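Local coordinates for protein aminoglycoside phosphotransferase (Alicyclobacillus acidocaldarius subsp. acidocaldarius, PDB 4PDY) that probably acts as a transferase of the aminoglycoside phosphotransferase family, which is related to the protein kinases, at residues 181-195 with 322-336. Sequence-based numbering, arbitrary orientation. Where two conformers were deposited one is given.
With SCN (thiocyanate ion), chain C.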
ATOM      1  N   PHE A 181     -21.733 -17.055  -5.959  1.00 11.43           N
ATOM      2  CA  PHE A 181     -20.453 -16.866  -5.268  1.00 11.77           C
ATOM      3  C   PHE A 181     -19.978 -18.170  -4.607  1.00 10.76           C
ATOM      4  O   PHE A 181     -18.836 -18.592  -4.797  1.00 10.83           O
ATOM      5  CB  PHE A 181     -20.549 -15.760  -4.213  1.00 10.92           C
ATOM      6  CG  PHE A 181     -19.228 -15.404  -3.587  1.00 10.55           C
ATOM      7  CD1 PHE A 181     -18.704 -16.213  -2.597  1.00 10.96           C
ATOM      8  CD2 PHE A 181     -18.494 -14.302  -3.983  1.00 10.80           C
ATOM      9  CE1 PHE A 181     -17.490 -15.921  -2.011  1.00 10.66           C
ATOM     10  CE2 PHE A 181     -17.278 -14.008  -3.401  1.00 10.30           C
ATOM     11  CZ  PHE A 181     -16.756 -14.837  -2.411  1.00 11.56           C
ATOM     12  N   ASP A 182     -20.853 -18.800  -3.839  1.00 10.72           N
ATOM     13  CA  ASP A 182     -20.531 -20.041  -3.136  1.00 11.20           C
ATOM     14  C   ASP A 182     -20.024 -21.055  -4.126  1.00 11.37           C
ATOM     15  O   ASP A 182     -18.999 -21.698  -3.892  1.00 11.54           O
ATOM     16  CB  ASP A 182     -21.784 -20.599  -2.472  1.00 11.81           C
ATOM     17  CG  ASP A 182     -22.373 -19.687  -1.391  1.00 12.44           C
ATOM     18  OD1 ASP A 182     -21.619 -18.967  -0.692  1.00 12.47           O
ATOM     19  OD2 ASP A 182     -23.627 -19.722  -1.251  1.00 12.59           O
ATOM     20  N   GLN A 183     -20.762 -21.247  -5.211  1.00 11.46           N
ATOM     21  CA  GLN A 183     -20.389 -22.266  -6.189  1.00 12.15           C
ATOM     22  C   GLN A 183     -19.054 -21.936  -6.853  1.00 12.43           C
ATOM     23  O   GLN A 183     -18.208 -22.802  -7.063  1.00 12.83           O
ATOM     24  CB  GLN A 183     -21.475 -22.430  -7.253  1.00 13.18           C
ATOM     25  CG  GLN A 183     -22.785 -22.944  -6.691  1.00 16.31           C
ATOM     26  CD  GLN A 183     -23.846 -23.052  -7.751  1.00 17.59           C
ATOM     27  OE1 GLN A 183     -23.690 -23.804  -8.705  1.00 22.71           O
ATOM     28  NE2 GLN A 183     -24.926 -22.295  -7.605  1.00 18.88           N
ATOM     29  N   LEU A 184     -18.844 -20.683  -7.228  1.00 11.62           N
ATOM     30  CA  LEU A 184     -17.598 -20.281  -7.850  1.00 11.19           C
ATOM     31  C   LEU A 184     -16.411 -20.487  -6.887  1.00  9.72           C
ATOM     32  O   LEU A 184     -15.381 -21.009  -7.282  1.00 12.16           O
ATOM     33  CB  LEU A 184     -17.692 -18.832  -8.332  1.00 12.32           C
ATOM     34  CG  LEU A 184     -16.413 -18.237  -8.914  1.00 12.60           C
ATOM     35  CD1 LEU A 184     -15.909 -19.019 -10.121  1.00 13.52           C
ATOM     36  CD2 LEU A 184     -16.652 -16.789  -9.294  1.00 12.17           C
ATOM     37  N   LEU A 185     -16.551 -20.053  -5.647  1.00 10.40           N
ATOM     38  CA  LEU A 185     -15.492 -20.277  -4.654  1.00 10.43           C
ATOM     39  C   LEU A 185     -15.180 -21.786  -4.519  1.00 11.70           C
ATOM     40  O   LEU A 185     -14.014 -22.191  -4.544  1.00 11.77           O
ATOM     41  CB  LEU A 185     -15.894 -19.675  -3.300  1.00 12.12           C
ATOM     42  CG  LEU A 185     -14.826 -19.820  -2.208  1.00 12.95           C
ATOM     43  CD1 LEU A 185     -13.609 -18.952  -2.506  1.00 15.92           C
ATOM     44  CD2 LEU A 185     -15.429 -19.466  -0.862  1.00 13.75           C
ATOM     45  N   LEU A 186     -16.215 -22.609  -4.434  1.00 11.48           N
ATOM     46  CA  LEU A 186     -15.994 -24.065  -4.316  1.00 12.94           C
ATOM     47  C   LEU A 186     -15.274 -24.645  -5.530  1.00 14.40           C
ATOM     48  O   LEU A 186     -14.439 -25.559  -5.383  1.00 17.00           O
ATOM     49  CB  LEU A 186     -17.313 -24.796  -4.047  1.00 15.36           C
ATOM     50  CG  LEU A 186     -17.883 -24.533  -2.647  1.00 16.23           C
ATOM     51  CD1 LEU A 186     -19.360 -24.861  -2.599  1.00 17.22           C
ATOM     52  CD2 LEU A 186     -17.113 -25.309  -1.583  1.00 19.43           C
ATOM     53  N   SER A 187     -15.563 -24.096  -6.705  1.00 13.36           N
ATOM     54  CA  SER A 187     -14.952 -24.577  -7.937  1.00 14.81           C
ATOM     55  C   SER A 187     -13.447 -24.359  -7.992  1.00 14.76           C
ATOM     56  O   SER A 187     -12.772 -25.015  -8.780  1.00 18.65           O
ATOM     57  CB  SER A 187     -15.580 -23.927  -9.173  1.00 16.68           C
ATOM     58  OG  SER A 187     -15.127 -22.586  -9.369  1.00 16.08           O
HETATM   59  N   MSE A 188     -12.919 -23.433  -7.194  1.00 14.29           N
HETATM   60  CA  MSE A 188     -11.480 -23.144  -7.227  1.00 15.24           C
HETATM   61  C   MSE A 188     -10.739 -23.599  -5.981  1.00 12.65           C
HETATM   62  O   MSE A 188      -9.585 -23.214  -5.794  1.00 12.47           O
HETATM   63  CB  MSE A 188     -11.218 -21.675  -7.564  1.00 18.98           C
HETATM   64  CG  MSE A 188     -11.750 -20.781  -6.478  1.00 17.86           C
HETATM   65 SE   MSE A 188     -11.309 -18.888  -6.828  0.75 17.47          SE
HETATM   66  CE  MSE A 188     -12.842 -18.747  -7.918  1.00 12.89           C
ATOM     67  N   ARG A 189     -11.349 -24.450  -5.154  1.00 14.90           N
ATOM     68  CA  ARG A 189     -10.715 -24.852  -3.898  1.00 18.34           C
ATOM     69  C   ARG A 189      -9.338 -25.465  -4.090  1.00 15.43           C
ATOM     70  O   ARG A 189      -8.430 -25.187  -3.324  1.00 17.20           O
ATOM     71  CB  ARG A 189     -11.566 -25.880  -3.167  1.00 23.42           C
ATOM     72  CG  ARG A 189     -12.759 -25.300  -2.444  1.00 27.15           C
ATOM     73  CD  ARG A 189     -13.620 -26.436  -1.898  1.00 30.09           C
ATOM     74  NE  ARG A 189     -14.477 -26.982  -2.952  1.00 29.45           N
ATOM     75  CZ  ARG A 189     -15.277 -28.035  -2.815  1.00 32.49           C
ATOM     76  NH1 ARG A 189     -15.324 -28.720  -1.665  1.00 35.48           N
ATOM     77  NH2 ARG A 189     -16.024 -28.411  -3.853  1.00 31.88           N
ATOM     78  N   ASP A 190      -9.182 -26.319  -5.093  1.00 17.10           N
ATOM     79  CA  ASP A 190      -7.923 -27.032  -5.232  1.00 17.87           C
ATOM     80  C   ASP A 190      -6.802 -26.067  -5.627  1.00 15.22           C
ATOM     81  O   ASP A 190      -5.696 -26.157  -5.063  1.00 16.70           O
ATOM     82  CB  ASP A 190      -8.054 -28.225  -6.182  1.00 23.33           C
ATOM     83  CG  ASP A 190      -8.891 -29.371  -5.580  1.00 28.54           C
ATOM     84  OD1 ASP A 190      -8.485 -29.968  -4.541  1.00 33.00           O
ATOM     85  OD2 ASP A 190      -9.958 -29.681  -6.150  1.00 33.19           O
ATOM     86  N   GLU A 191      -7.088 -25.087  -6.501  1.00 14.78           N
ATOM     87  CA  GLU A 191      -6.066 -24.093  -6.846  1.00 14.54           C
ATOM     88  C   GLU A 191      -5.751 -23.178  -5.668  1.00 12.57           C
ATOM     89  O   GLU A 191      -4.605 -22.799  -5.444  1.00 13.38           O
ATOM     90  CB  GLU A 191      -6.456 -23.239  -8.059  1.00 17.65           C
ATOM     91  CG  GLU A 191      -5.477 -22.083  -8.336  1.00 23.88           C
ATOM     92  CD  GLU A 191      -5.885 -21.167  -9.491  1.00 28.33           C
ATOM     93  OE1 GLU A 191      -6.312 -19.984  -9.229  1.00 23.75           O
ATOM     94  OE2 GLU A 191      -5.775 -21.640 -10.652  1.00 32.33           O
ATOM     95  N   LEU A 192      -6.781 -22.752  -4.958  1.00 12.20           N
ATOM     96  CA  LEU A 192      -6.566 -21.883  -3.812  1.00 14.34           C
ATOM     97  C   LEU A 192      -5.711 -22.590  -2.753  1.00 12.80           C
ATOM     98  O   LEU A 192      -4.792 -22.009  -2.194  1.00 12.06           O
ATOM     99  CB  LEU A 192      -7.915 -21.467  -3.222  1.00 14.15           C
ATOM    100  CG  LEU A 192      -8.797 -20.542  -4.064  1.00 15.16           C
ATOM    101  CD1 LEU A 192     -10.119 -20.383  -3.330  1.00 16.93           C
ATOM    102  CD2 LEU A 192      -8.137 -19.196  -4.253  1.00 15.88           C
ATOM    103  N   HIS A 193      -6.035 -23.854  -2.500  1.00 13.58           N
ATOM    104  CA  HIS A 193      -5.283 -24.675  -1.537  1.00 15.11           C
ATOM    105  C   HIS A 193      -3.813 -24.799  -1.964  1.00 13.05           C
ATOM    106  O   HIS A 193      -2.899 -24.583  -1.157  1.00 13.98           O
ATOM    107  CB  HIS A 193      -5.958 -26.046  -1.394  1.00 16.78           C
ATOM    108  CG  HIS A 193      -5.323 -26.960  -0.388  1.00 22.45           C
ATOM    109  ND1 HIS A 193      -5.654 -28.291  -0.298  1.00 33.31           N
ATOM    110  CD2 HIS A 193      -4.397 -26.737   0.573  1.00 22.66           C
ATOM    111  CE1 HIS A 193      -4.957 -28.854   0.673  1.00 31.63           C
ATOM    112  NE2 HIS A 193      -4.182 -27.934   1.216  1.00 23.68           N
ATOM    113  N   ARG A 194      -3.592 -25.095  -3.236  1.00 14.99           N
ATOM    114  CA  ARG A 194      -2.232 -25.244  -3.760  1.00 15.69           C
ATOM    115  C   ARG A 194      -1.436 -23.957  -3.581  1.00 13.64           C
ATOM    116  O   ARG A 194      -0.306 -23.961  -3.106  1.00 16.83           O
ATOM    117  CB  ARG A 194      -2.243 -25.640  -5.239  1.00 21.02           C
ATOM    118  CG  ARG A 194      -0.880 -26.094  -5.730  1.00 23.57           C
ATOM    119  CD  ARG A 194      -0.741 -26.254  -7.242  1.00 30.46           C
ATOM    120  NE  ARG A 194      -1.985 -26.589  -7.935  1.00 35.68           N
ATOM    121  CZ  ARG A 194      -2.630 -25.817  -8.817  1.00 32.65           C
ATOM    122  NH1 ARG A 194      -2.174 -24.629  -9.177  1.00 41.00           N
ATOM    123  NH2 ARG A 194      -3.751 -26.261  -9.365  1.00 38.46           N
ATOM    124  N   ASP A 195      -2.044 -22.832  -3.954  1.00 13.29           N
ATOM    125  CA  ASP A 195      -1.348 -21.565  -3.841  1.00 13.06           C
ATOM    126  C   ASP A 195      -1.036 -21.182  -2.389  1.00 12.13           C
ATOM    127  O   ASP A 195       0.057 -20.704  -2.086  1.00 12.88           O
ATOM    128  CB  ASP A 195      -2.183 -20.443  -4.467  1.00 12.55           C
ATOM    129  CG  ASP A 195      -2.115 -20.390  -5.989  1.00 16.35           C
ATOM    130  OD1 ASP A 195      -1.245 -21.036  -6.602  1.00 17.51           O
ATOM    131  OD2 ASP A 195      -2.952 -19.648  -6.570  1.00 19.01           O
ATOM    132  N   LEU A 322     -18.954 -10.862  -5.759  1.00 11.52           N
ATOM    133  CA  LEU A 322     -19.066 -11.796  -6.880  1.00 12.60           C
ATOM    134  C   LEU A 322     -18.337 -11.250  -8.097  1.00 13.27           C
ATOM    135  O   LEU A 322     -17.579 -11.980  -8.758  1.00 13.72           O
ATOM    136  CB  LEU A 322     -20.514 -12.153  -7.209  1.00 11.68           C
ATOM    137  CG  LEU A 322     -20.670 -13.096  -8.403  1.00 12.26           C
ATOM    138  CD1 LEU A 322     -19.981 -14.451  -8.179  1.00 12.36           C
ATOM    139  CD2 LEU A 322     -22.136 -13.287  -8.720  1.00 14.64           C
ATOM    140  N   ASP A 323     -18.512  -9.951  -8.374  1.00 14.22           N
ATOM    141  CA  ASP A 323     -17.763  -9.306  -9.473  1.00 14.72           C
ATOM    142  C   ASP A 323     -16.261  -9.572  -9.280  1.00 13.95           C
ATOM    143  O   ASP A 323     -15.566  -9.967 -10.217  1.00 14.31           O
ATOM    144  CB  ASP A 323     -17.978  -7.770  -9.548  1.00 17.51           C
ATOM    145  CG  ASP A 323     -19.415  -7.365  -9.805  1.00 24.01           C
ATOM    146  OD1 ASP A 323     -20.192  -8.186 -10.324  1.00 27.62           O
ATOM    147  OD2 ASP A 323     -19.763  -6.194  -9.500  1.00 30.12           O
ATOM    148  N   ALA A 324     -15.766  -9.330  -8.066  1.00 12.38           N
ATOM    149  CA  ALA A 324     -14.330  -9.487  -7.804  1.00 13.17           C
ATOM    150  C   ALA A 324     -13.839 -10.932  -7.949  1.00 12.55           C
ATOM    151  O   ALA A 324     -12.796 -11.171  -8.543  1.00 13.47           O
ATOM    152  CB  ALA A 324     -13.991  -8.959  -6.428  1.00 14.27           C
ATOM    153  N   LEU A 325     -14.623 -11.884  -7.441  1.00 11.18           N
ATOM    154  CA  LEU A 325     -14.220 -13.286  -7.535  1.00 11.93           C
ATOM    155  C   LEU A 325     -14.291 -13.781  -8.989  1.00 11.71           C
ATOM    156  O   LEU A 325     -13.438 -14.558  -9.440  1.00 12.38           O
ATOM    157  CB  LEU A 325     -15.073 -14.149  -6.621  1.00 12.01           C
ATOM    158  CG  LEU A 325     -14.530 -15.566  -6.436  1.00 12.24           C
ATOM    159  CD1 LEU A 325     -13.224 -15.544  -5.672  1.00 14.25           C
ATOM    160  CD2 LEU A 325     -15.550 -16.403  -5.701  1.00 12.94           C
ATOM    161  N   GLN A 326     -15.277 -13.278  -9.747  1.00 13.48           N
ATOM    162  CA  GLN A 326     -15.380 -13.606 -11.166  1.00 12.52           C
ATOM    163  C   GLN A 326     -14.145 -13.119 -11.928  1.00 13.58           C
ATOM    164  O   GLN A 326     -13.578 -13.853 -12.753  1.00 15.15           O
ATOM    165  CB  GLN A 326     -16.636 -13.012 -11.809  1.00 14.21           C
ATOM    166  CG  GLN A 326     -17.918 -13.729 -11.417  1.00 14.83           C
ATOM    167  CD  GLN A 326     -19.181 -12.988 -11.801  1.00 13.98           C
ATOM    168  OE1 GLN A 326     -19.183 -11.763 -11.949  1.00 17.92           O
ATOM    169  NE2 GLN A 326     -20.245 -13.720 -11.988  1.00 15.03           N
ATOM    170  N   GLN A 327     -13.723 -11.888 -11.653  1.00 13.87           N
ATOM    171  CA  GLN A 327     -12.532 -11.366 -12.299  1.00 17.87           C
ATOM    172  C   GLN A 327     -11.287 -12.157 -11.916  1.00 15.02           C
ATOM    173  O   GLN A 327     -10.427 -12.387 -12.761  1.00 15.14           O
ATOM    174  CB  GLN A 327     -12.314  -9.881 -11.989  1.00 20.77           C
ATOM    175  CG  GLN A 327     -10.974  -9.354 -12.510  1.00 27.00           C
ATOM    176  CD  GLN A 327     -10.929  -7.856 -12.715  1.00 37.98           C
ATOM    177  OE1 GLN A 327     -11.877  -7.256 -13.233  1.00 52.37           O
ATOM    178  NE2 GLN A 327      -9.803  -7.240 -12.340  1.00 45.96           N
ATOM    179  N   TYR A 328     -11.191 -12.582 -10.655  1.00 13.88           N
ATOM    180  CA  TYR A 328     -10.050 -13.397 -10.247  1.00 13.38           C
ATOM    181  C   TYR A 328     -10.040 -14.712 -11.039  1.00 13.51           C
ATOM    182  O   TYR A 328      -9.002 -15.157 -11.518  1.00 13.71           O
ATOM    183  CB  TYR A 328     -10.120 -13.694  -8.754  1.00 13.47           C
ATOM    184  CG  TYR A 328      -8.888 -14.422  -8.226  1.00 14.20           C
ATOM    185  CD1 TYR A 328      -7.773 -13.712  -7.804  1.00 14.17           C
ATOM    186  CD2 TYR A 328      -8.835 -15.799  -8.186  1.00 13.83           C
ATOM    187  CE1 TYR A 328      -6.645 -14.356  -7.340  1.00 15.09           C
ATOM    188  CE2 TYR A 328      -7.717 -16.444  -7.703  1.00 15.24           C
ATOM    189  CZ  TYR A 328      -6.629 -15.713  -7.286  1.00 14.58           C
ATOM    190  OH  TYR A 328      -5.499 -16.335  -6.802  1.00 16.25           O
ATOM    191  N   ALA A 329     -11.202 -15.329 -11.190  1.00 13.38           N
ATOM    192  CA  ALA A 329     -11.314 -16.578 -11.931  1.00 14.50           C
ATOM    193  C   ALA A 329     -10.903 -16.395 -13.395  1.00 15.37           C
ATOM    194  O   ALA A 329     -10.192 -17.219 -13.962  1.00 15.71           O
ATOM    195  CB  ALA A 329     -12.722 -17.122 -11.840  1.00 14.89           C
ATOM    196  N   VAL A 330     -11.366 -15.304 -14.002  1.00 15.66           N
ATOM    197  CA  VAL A 330     -11.006 -14.979 -15.393  1.00 15.87           C
ATOM    198  C   VAL A 330      -9.493 -14.891 -15.578  1.00 15.31           C
ATOM    199  O   VAL A 330      -8.944 -15.390 -16.564  1.00 16.39           O
ATOM    200  CB  VAL A 330     -11.676 -13.666 -15.863  1.00 17.11           C
ATOM    201  CG1 VAL A 330     -11.053 -13.147 -17.147  1.00 18.22           C
ATOM    202  CG2 VAL A 330     -13.167 -13.896 -16.046  1.00 19.53           C
ATOM    203  N   GLN A 331      -8.832 -14.269 -14.618  1.00 14.64           N
ATOM    204  CA  GLN A 331      -7.386 -14.046 -14.679  1.00 14.39           C
ATOM    205  C   GLN A 331      -6.522 -15.153 -14.092  1.00 14.99           C
ATOM    206  O   GLN A 331      -5.289 -15.057 -14.129  1.00 14.16           O
ATOM    207  CB  GLN A 331      -7.062 -12.744 -13.965  1.00 14.38           C
ATOM    208  CG  GLN A 331      -7.785 -11.578 -14.599  1.00 16.00           C
ATOM    209  CD  GLN A 331      -7.279 -10.246 -14.138  1.00 20.50           C
ATOM    210  OE1 GLN A 331      -6.625 -10.102 -13.088  1.00 23.01           O
ATOM    211  NE2 GLN A 331      -7.566  -9.244 -14.934  1.00 21.73           N
ATOM    212  N   ALA A 332      -7.152 -16.187 -13.557  1.00 14.07           N
ATOM    213  CA  ALA A 332      -6.417 -17.157 -12.752  1.00 13.70           C
ATOM    214  C   ALA A 332      -5.292 -17.836 -13.533  1.00 13.13           C
ATOM    215  O   ALA A 332      -4.193 -18.013 -13.000  1.00 14.28           O
ATOM    216  CB  ALA A 332      -7.362 -18.184 -12.153  1.00 17.46           C
ATOM    217  N   GLU A 333      -5.543 -18.223 -14.781  0.50 13.30           N
ATOM    218  CA  GLU A 333      -4.493 -18.891 -15.548  0.50 14.46           C
ATOM    219  C   GLU A 333      -3.359 -17.946 -15.908  0.50 13.87           C
ATOM    220  O   GLU A 333      -2.196 -18.331 -15.860  0.50 15.47           O
ATOM    221  CB  GLU A 333      -5.025 -19.575 -16.809  0.50 14.92           C
ATOM    222  CG  GLU A 333      -3.899 -20.169 -17.645  0.50 17.11           C
ATOM    223  CD  GLU A 333      -2.969 -21.033 -16.797  0.50 20.19           C
ATOM    224  OE1 GLU A 333      -3.500 -21.795 -15.985  0.50 28.87           O
ATOM    225  OE2 GLU A 333      -1.723 -20.941 -16.889  0.50 24.79           O
ATOM    226  N   LYS A 334      -3.690 -16.705 -16.257  1.00 14.28           N
ATOM    227  CA  LYS A 334      -2.651 -15.701 -16.511  1.00 14.55           C
ATOM    228  C   LYS A 334      -1.797 -15.433 -15.272  1.00 14.43           C
ATOM    229  O   LYS A 334      -0.580 -15.278 -15.366  1.00 14.51           O
ATOM    230  CB  LYS A 334      -3.255 -14.384 -17.027  1.00 17.52           C
ATOM    231  CG  LYS A 334      -3.615 -14.412 -18.492  1.00 25.90           C
ATOM    232  CD  LYS A 334      -2.387 -14.450 -19.389  1.00 31.91           C
ATOM    233  CE  LYS A 334      -1.733 -13.089 -19.507  1.00 38.92           C
ATOM    234  NZ  LYS A 334      -0.679 -13.111 -20.551  1.00 45.32           N
ATOM    235  N   ARG A 335      -2.442 -15.396 -14.112  1.00 12.94           N
ATOM    236  CA  ARG A 335      -1.733 -15.230 -12.840  1.00 12.36           C
ATOM    237  C   ARG A 335      -0.777 -16.411 -12.586  1.00 12.52           C
ATOM    238  O   ARG A 335       0.390 -16.216 -12.226  1.00 13.91           O
ATOM    239  CB  ARG A 335      -2.744 -15.081 -11.697  1.00 12.65           C
ATOM    240  CG  ARG A 335      -2.126 -15.056 -10.309  1.00 12.10           C
ATOM    241  CD  ARG A 335      -3.176 -14.815  -9.235  1.00 12.86           C
ATOM    242  NE  ARG A 335      -2.630 -14.872  -7.890  1.00 12.39           N
ATOM    243  CZ  ARG A 335      -2.356 -16.011  -7.232  1.00 12.82           C
ATOM    244  NH1 ARG A 335      -2.606 -17.188  -7.791  1.00 13.62           N
ATOM    245  NH2 ARG A 335      -1.850 -15.955  -6.008  1.00 15.38           N
ATOM    246  N   GLN A 336      -1.282 -17.631 -12.783  0.50 12.90           N
ATOM    247  CA  GLN A 336      -0.454 -18.839 -12.651  0.50 12.33           C
ATOM    248  C   GLN A 336       0.747 -18.774 -13.587  0.50 13.35           C
ATOM    249  O   GLN A 336       1.870 -19.053 -13.181  0.50 14.63           O
ATOM    250  CB  GLN A 336      -1.271 -20.097 -12.965  0.50 11.74           C
ATOM    251  CG  GLN A 336      -2.294 -20.462 -11.904  0.50 11.37           C
ATOM    252  CD  GLN A 336      -1.669 -20.754 -10.557  0.50 11.32           C
ATOM    253  OE1 GLN A 336      -0.728 -21.544 -10.460  0.50 12.46           O
ATOM    254  NE2 GLN A 336      -2.196 -20.149  -9.518  0.50 10.37           N
TER
HETATM  255  S   SCN C 402      -4.452 -12.642  -4.929  0.75 24.81           S
HETATM  256  C   SCN C 402      -3.434 -12.256  -5.847  0.75 14.95           C
HETATM  257  N   SCN C 402      -2.654 -11.959  -6.551  0.75 10.33           N
HETATM  258  O   HOH W   1      -4.176 -18.182 -10.095  1.00 17.56           O
HETATM  259  O   HOH W   2      -5.569 -18.904  -6.621  1.00 19.67           O
HETATM  260  O   HOH W   3      -0.529 -23.137  -7.941  1.00 30.63           O
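Leu-325 reaches from helix 319-347 into the side chains of Phe-181, Leu-184, Leu-185 and Met-188, and this is the tightly packed part of the contact. Its CD2 methyl lies over one face of the Phe-181 ring, 3.9 Å from the centroid, a CH-pi contact; the ring turns its edge to Leu-322 CA. Leu-184 answers as a knob into a hole formed by Leu-322, Leu-325, Gln-326 and Ala-329; with its CG anti to the backbone N (chi1 175°), it meets Leu-325 tip to tip, Leu-184 CD2 to Leu-325 CG at 3.8 Å. Its other branch, CD1, reaches Ala-329, whose small side chain also accommodates the methyl of Met-188, a selenomethionine. Met-188 stands at the N-cap of helix 189-203, and its SE meets the Tyr-328 ring obliquely.

Across the break at Met-188 the angle to segment 322-336 widens from 29° to 54°, and the wider, wetter end is bridged by polar groups. Arg-335, extended as far as NE, brings NH1 to Asp-195 OD2 at 2.8 Å from above the carboxylate plane, forming a salt bridge. In one of its two conformers, Gln-336 NE2 donates almost straight (170°) to the syn lone pair of Asp-195 OD1. One water links Glu-191 OE1, Asp-195 OD2 and Tyr-328 OH; another joins Glu-191 OE1 to Ala-332 O and Arg-335 NH1. Arg-300 also pairs with Asp-195 OD1, while a thiocyanate ion accepts a weak bond from Arg-335 NE. With two arginines around it, the buried Asp-195 carboxylate is probably held ionised, joining helix 189-203 to helix 319-347 by charge where apolar packing gives out.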